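Local coordinates for endoglucanase (Acetivibrio cellulolyticus, PDB 5NRM), which probably hydrolyses internal beta-1,4-glucosidic linkages of cellulose as a whole protein, and through this type I cohesin domain binds a dockerin during cellulosome assembly, at residues 121-124 with 125-129. Sequence-based numbering, arbitrary orientation.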
ATOM      1  N   PHE A 121      -3.136  -4.924   6.208  1.00  9.34           N
ATOM      2  CA  PHE A 121      -4.451  -4.994   5.548  1.00  9.66           C
ATOM      3  C   PHE A 121      -5.528  -4.964   6.561  1.00  9.65           C
ATOM      4  O   PHE A 121      -5.413  -5.602   7.649  1.00 11.44           O
ATOM      5  CB  PHE A 121      -4.558  -6.298   4.758  1.00  9.83           C
ATOM      6  CG  PHE A 121      -3.584  -6.373   3.646  1.00  9.95           C
ATOM      7  CD1 PHE A 121      -3.881  -5.885   2.382  1.00  9.78           C
ATOM      8  CD2 PHE A 121      -2.345  -6.946   3.869  1.00 10.50           C
ATOM      9  CE1 PHE A 121      -2.941  -5.943   1.376  1.00  9.70           C
ATOM     10  CE2 PHE A 121      -1.399  -7.017   2.851  1.00 10.41           C
ATOM     11  CZ  PHE A 121      -1.706  -6.519   1.611  1.00  9.86           C
ATOM     12  N   GLY A 122      -6.513  -4.129   6.301  1.00  8.87           N
ATOM     13  CA  GLY A 122      -7.691  -4.114   7.131  1.00  9.09           C
ATOM     14  C   GLY A 122      -8.896  -4.539   6.394  1.00  9.34           C
ATOM     15  O   GLY A 122      -9.071  -4.115   5.232  1.00  9.48           O
ATOM     16  N   ASP A 123      -9.719  -5.376   7.024  1.00  9.94           N
ATOM     17  CA  ASP A 123     -10.994  -5.746   6.413  1.00 10.50           C
ATOM     18  C   ASP A 123     -12.052  -4.651   6.506  1.00 10.65           C
ATOM     19  O   ASP A 123     -11.747  -3.543   6.946  1.00 10.01           O
ATOM     20  CB  ASP A 123     -11.412  -7.128   6.850  1.00 11.75           C
ATOM     21  CG  ASP A 123     -11.984  -7.161   8.256  1.00 12.76           C
ATOM     22  OD1 ASP A 123     -12.224  -6.115   8.913  1.00 12.53           O
ATOM     23  OD2 ASP A 123     -12.202  -8.311   8.725  1.00 15.01           O
ATOM     24  N   SER A 124     -13.310  -4.955   6.123  1.00 11.23           N
ATOM     25  CA  SER A 124     -14.334  -3.895   6.057  1.00 12.11           C
ATOM     26  C   SER A 124     -14.772  -3.450   7.494  1.00 13.39           C
ATOM     27  O   SER A 124     -15.469  -2.428   7.600  1.00 13.33           O
ATOM     28  CB  SER A 124     -15.541  -4.329   5.222  1.00 12.80           C
ATOM     29  OG  SER A 124     -16.154  -5.490   5.750  1.00 13.59           O
ATOM     30  N   THR A 125     -14.398  -4.266   8.519  1.00 13.00           N
ATOM     31  CA  THR A 125     -14.530  -3.950   9.954  1.00 14.75           C
ATOM     32  C   THR A 125     -13.311  -3.215  10.526  1.00 14.14           C
ATOM     33  O   THR A 125     -13.269  -2.961  11.771  1.00 14.25           O
ATOM     34  CB  THR A 125     -14.875  -5.241  10.811  1.00 16.03           C
ATOM     35  OG1 THR A 125     -13.765  -6.101  11.014  1.00 18.03           O
ATOM     36  CG2 THR A 125     -16.023  -6.056  10.180  1.00 19.02           C
ATOM     37  N   LEU A 126     -12.305  -2.976   9.703  1.00 12.70           N
ATOM     38  CA  LEU A 126     -11.018  -2.429  10.072  1.00 13.22           C
ATOM     39  C   LEU A 126     -10.256  -3.319  11.014  1.00 13.78           C
ATOM     40  O   LEU A 126      -9.435  -2.854  11.849  1.00 15.72           O
ATOM     41  CB  LEU A 126     -11.149  -1.014  10.598  1.00 14.12           C
ATOM     42  CG  LEU A 126     -11.783  -0.044   9.605  1.00 14.73           C
ATOM     43  CD1 LEU A 126     -11.801   1.374  10.206  1.00 16.54           C
ATOM     44  CD2 LEU A 126     -11.099  -0.079   8.246  1.00 14.51           C
ATOM     45  N   THR A 127     -10.534  -4.597  10.931  1.00 13.24           N
ATOM     46  CA  THR A 127      -9.743  -5.587  11.649  1.00 13.96           C
ATOM     47  C   THR A 127      -8.552  -5.995  10.804  1.00 13.03           C
ATOM     48  O   THR A 127      -8.673  -6.211   9.597  1.00 10.99           O
ATOM     49  CB  THR A 127     -10.563  -6.838  11.935  1.00 15.85           C
ATOM     50  OG1 THR A 127     -11.639  -6.404  12.765  1.00 19.18           O
ATOM     51  CG2 THR A 127      -9.781  -7.899  12.754  1.00 17.16           C
ATOM     52  N   PRO A 128      -7.345  -6.072  11.399  1.00 13.03           N
ATOM     53  CA  PRO A 128      -6.205  -6.514  10.642  1.00 13.54           C
ATOM     54  C   PRO A 128      -6.341  -7.956  10.148  1.00 13.48           C
ATOM     55  O   PRO A 128      -6.852  -8.795  10.882  1.00 13.72           O
ATOM     56  CB  PRO A 128      -5.049  -6.398  11.633  1.00 14.60           C
ATOM     57  CG  PRO A 128      -5.547  -5.582  12.701  1.00 14.41           C
ATOM     58  CD  PRO A 128      -7.015  -5.859  12.808  1.00 14.21           C
ATOM     59  N   VAL A 129      -5.911  -8.135   8.908  1.00 14.26           N
ATOM     60  CA  VAL A 129      -5.884  -9.428   8.231  1.00 15.81           C
ATOM     61  C   VAL A 129      -4.425  -9.739   7.950  1.00 16.01           C
ATOM     62  O   VAL A 129      -3.806  -8.972   7.194  1.00 16.40           O
ATOM     63  CB  VAL A 129      -6.580  -9.416   6.858  1.00 18.17           C
ATOM     64  CG1 VAL A 129      -6.740 -10.877   6.384  1.00 19.98           C
ATOM     65  CG2 VAL A 129      -7.891  -8.693   6.920  1.00 20.31           C
TER
HETATM   66  O   HOH W   1      -2.332  -7.009   8.121  1.00 17.46           O
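D123 turns its carboxylate back over the type I beta turn D123–L126, an Asx-turn arrangement in the loop that follows strand 118-122 of the cohesin domain. Its OD1 accepts three bonds. The hydroxyl OG1 of T125 comes to OD1 at 2.6 Å, on the syn lone pair, while the amides T125 N (2.9 Å) and T127 N (3.0 Å) approach OD1 from opposite sides of the carboxylate plane, each well out of it. CG of D123 sits between its own backbone N and carbonyl carbon (chi1 77°), swinging the acid over the turn within reach of both amides. The turn closes through L126 N to D123 O. Further out the chain doubles back as a hairpin-like loop: D123 N donates almost straight to T127 O (168° at the hydrogen), G122 and P128 form a single beta bridge, and V129 N binds F121 O. CG2 of V129 packs 3.9 Å from CB of D123. The turn is fixed to the neighbouring loop by S124 OG, bonded to N30 O, and L126 and P128 pack on A17 and I14 of the partner dockerin chain. At the strand end one water bridges F121 N (2.9 Å) and V129 O (2.6 Å).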